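Local coordinates for protein beta-agarase D (Zobellia galactanivorans, PDB 4ASM) that cleaves the beta-1,4 linkages of agarose at random, with retention of anomeric configuration, through its family GH16 catalytic domain, at residues A[246-251]-A[291-295]. Numbering follows the deposited sequence.
Sequences DNDAVQ and LSDAK
Lys295 reaches from helix 291-297 across the two-residue beta-hairpin turn between strands 240-246 and 249-253, and its NZ forms a salt bridge with Asp246 OD1 at 3.0 Å. The ammonium comes from above the carboxylate plane, 64° out of it, while OD2 of the same group is held by Arg232. With CG anti to the carbonyl carbon (chi1 -70°), the lysine sets CG 3.5 Å from Ala249 CB; bends at chi3 and chi4 then turn NZ to Asp246 OD1. A water accepts from Lys295 NZ at 2.8 Å and donates to Asn247 OD1 and Asp248 OD1, linking the ammonium to both turn residues. Asp248 OD1 itself lies over the root of the lysine, 3.5 Å from Lys295 CA. Next to the lysine chain, the methyl groups of Ala249 and Ala294 meet with their CB atoms 3.6 Å apart. Leu291 crosses Gln251 at about a right angle, its CB 3.5 Å from NE2; its CD1 is directed at the Val250 backbone and touches Ala249 CB from the side. A methionine in place of Lys295 would probably leave Asp246 OD1 and the bridging water without their cationic partner. Paired with both Lys295 and Arg232, the buried Asp246 carboxylate is probably kept charged.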
ATOM      1  N   ASP A 246       3.573  16.631  -1.746  1.00  8.54           N
ATOM      2  CA  ASP A 246       2.726  17.803  -1.916  1.00  8.75           C
ATOM      3  C   ASP A 246       2.947  18.376  -3.297  1.00  8.48           C
ATOM      4  O   ASP A 246       3.838  19.228  -3.510  1.00  8.70           O
ATOM      5  CB  ASP A 246       2.998  18.833  -0.812  1.00  8.98           C
ATOM      6  CG  ASP A 246       1.988  19.968  -0.811  1.00  9.73           C
ATOM      7  OD1 ASP A 246       1.484  20.322  -1.906  1.00 14.36           O
ATOM      8  OD2 ASP A 246       1.690  20.516   0.289  1.00 12.18           O
ATOM      9  N   ASN A 247       2.111  17.904  -4.228  1.00  8.21           N
ATOM     10  CA  ASN A 247       2.081  18.367  -5.626  1.00  8.62           C
ATOM     11  C   ASN A 247       3.341  18.013  -6.434  1.00  7.94           C
ATOM     12  O   ASN A 247       3.310  17.118  -7.292  1.00  8.14           O
ATOM     13  CB  ASN A 247       1.741  19.872  -5.701  1.00  8.75           C
ATOM     14  CG  ASN A 247       1.463  20.341  -7.109  1.00 11.29           C
ATOM     15  OD1 ASN A 247       2.000  21.368  -7.553  1.00 15.18           O
ATOM     16  ND2 ASN A 247       0.641  19.603  -7.825  1.00 10.13           N
ATOM     17  N   ASP A 248       4.448  18.715  -6.170  1.00  8.27           N
ATOM     18  CA  ASP A 248       5.679  18.566  -6.946  1.00  8.07           C
ATOM     19  C   ASP A 248       6.923  18.501  -6.057  1.00  8.09           C
ATOM     20  O   ASP A 248       8.042  18.629  -6.543  1.00  7.85           O
ATOM     21  CB  ASP A 248       5.831  19.673  -8.016  1.00  8.10           C
ATOM     22  CG  ASP A 248       5.728  21.070  -7.445  1.00 10.76           C
ATOM     23  OD1 ASP A 248       5.613  21.234  -6.220  1.00 10.92           O
ATOM     24  OD2 ASP A 248       5.737  22.024  -8.264  1.00 11.46           O
ATOM     25  N   ALA A 249       6.691  18.269  -4.762  1.00  7.75           N
ATOM     26  CA  ALA A 249       7.755  18.254  -3.761  1.00  7.52           C
ATOM     27  C   ALA A 249       7.507  17.184  -2.725  1.00  7.61           C
ATOM     28  O   ALA A 249       6.367  16.736  -2.522  1.00  6.34           O
ATOM     29  CB  ALA A 249       7.836  19.619  -3.080  1.00  8.74           C
ATOM     30  N   VAL A 250       8.579  16.803  -2.045  1.00  6.94           N
ATOM     31  CA  VAL A 250       8.546  15.706  -1.096  1.00  7.83           C
ATOM     32  C   VAL A 250       9.317  16.133   0.149  1.00  7.41           C
ATOM     33  O   VAL A 250      10.310  16.864   0.062  1.00  7.00           O
ATOM     34  CB  VAL A 250       9.246  14.465  -1.706  1.00  8.85           C
ATOM     35  CG1 VAL A 250       9.240  13.319  -0.767  1.00 10.09           C
ATOM     36  CG2 VAL A 250       8.565  14.057  -3.026  1.00 11.21           C
ATOM     37  N   GLN A 251       8.857  15.677   1.312  1.00  6.57           N
ATOM     38  CA  GLN A 251       9.703  15.732   2.506  1.00  7.56           C
ATOM     39  C   GLN A 251       9.625  14.376   3.171  1.00  7.25           C
ATOM     40  O   GLN A 251       8.551  13.765   3.210  1.00  6.48           O
ATOM     41  CB  GLN A 251       9.325  16.873   3.457  1.00  8.54           C
ATOM     42  CG  GLN A 251       8.133  16.659   4.348  1.00 10.08           C
ATOM     43  CD  GLN A 251       7.991  17.815   5.331  1.00  9.91           C
ATOM     44  OE1 GLN A 251       8.056  17.649   6.557  1.00 14.49           O
ATOM     45  NE2 GLN A 251       7.800  18.992   4.789  1.00  9.05           N
ATOM     46  N   LEU A 291       9.729  22.547   2.615  1.00  8.56           N
ATOM     47  CA  LEU A 291       8.753  22.047   1.656  1.00  8.89           C
ATOM     48  C   LEU A 291       8.358  23.142   0.662  1.00  8.86           C
ATOM     49  O   LEU A 291       8.266  22.879  -0.538  1.00  8.06           O
ATOM     50  CB  LEU A 291       7.524  21.467   2.375  1.00  9.13           C
ATOM     51  CG  LEU A 291       6.541  20.737   1.453  1.00 10.45           C
ATOM     52  CD1 LEU A 291       7.137  19.478   0.841  1.00 10.58           C
ATOM     53  CD2 LEU A 291       5.270  20.435   2.231  1.00 10.02           C
ATOM     54  N   SER A 292       8.171  24.370   1.156  1.00  8.99           N
ATOM     55  CA  SER A 292       7.864  25.506   0.258  1.00 10.24           C
ATOM     56  C   SER A 292       8.999  25.786  -0.726  1.00  9.31           C
ATOM     57  O   SER A 292       8.749  26.029  -1.883  1.00  9.52           O
ATOM     58  CB  SER A 292       7.485  26.748   1.047  1.00 11.70           C
ATOM     59  OG  SER A 292       6.216  26.546   1.649  1.00 18.08           O
ATOM     60  N   ASP A 293      10.245  25.706  -0.265  1.00  8.12           N
ATOM     61  CA  ASP A 293      11.391  25.874  -1.155  1.00  8.32           C
ATOM     62  C   ASP A 293      11.388  24.814  -2.268  1.00  8.02           C
ATOM     63  O   ASP A 293      11.616  25.132  -3.435  1.00  8.13           O
ATOM     64  CB  ASP A 293      12.689  25.797  -0.323  1.00  8.42           C
ATOM     65  CG  ASP A 293      13.936  26.079  -1.136  1.00  9.11           C
ATOM     66  OD1 ASP A 293      14.000  27.136  -1.813  1.00  9.61           O
ATOM     67  OD2 ASP A 293      14.864  25.247  -1.070  1.00 10.24           O
ATOM     68  N   ALA A 294      11.136  23.556  -1.893  1.00  7.64           N
ATOM     69  CA  ALA A 294      11.084  22.470  -2.858  1.00  7.60           C
ATOM     70  C   ALA A 294       9.977  22.681  -3.904  1.00  7.46           C
ATOM     71  O   ALA A 294      10.213  22.526  -5.080  1.00  7.47           O
ATOM     72  CB  ALA A 294      10.907  21.139  -2.115  1.00  7.63           C
ATOM     73  N   LYS A 295       8.793  23.054  -3.432  1.00  8.44           N
ATOM     74  CA  LYS A 295       7.660  23.384  -4.301  1.00 10.22           C
ATOM     75  C   LYS A 295       8.002  24.543  -5.240  1.00 10.42           C
ATOM     76  O   LYS A 295       7.679  24.498  -6.421  1.00 11.03           O
ATOM     77  CB  LYS A 295       6.419  23.711  -3.469  1.00 10.54           C
ATOM     78  CG  LYS A 295       5.825  22.488  -2.751  1.00 11.64           C
ATOM     79  CD  LYS A 295       4.755  22.843  -1.690  1.00 12.59           C
ATOM     80  CE  LYS A 295       3.587  23.600  -2.276  1.00 16.56           C
ATOM     81  NZ  LYS A 295       2.740  22.740  -3.126  1.00 17.11           N
TER
HETATM   82  O   HOH W   1       3.715  23.003  -5.700  1.00 14.38           O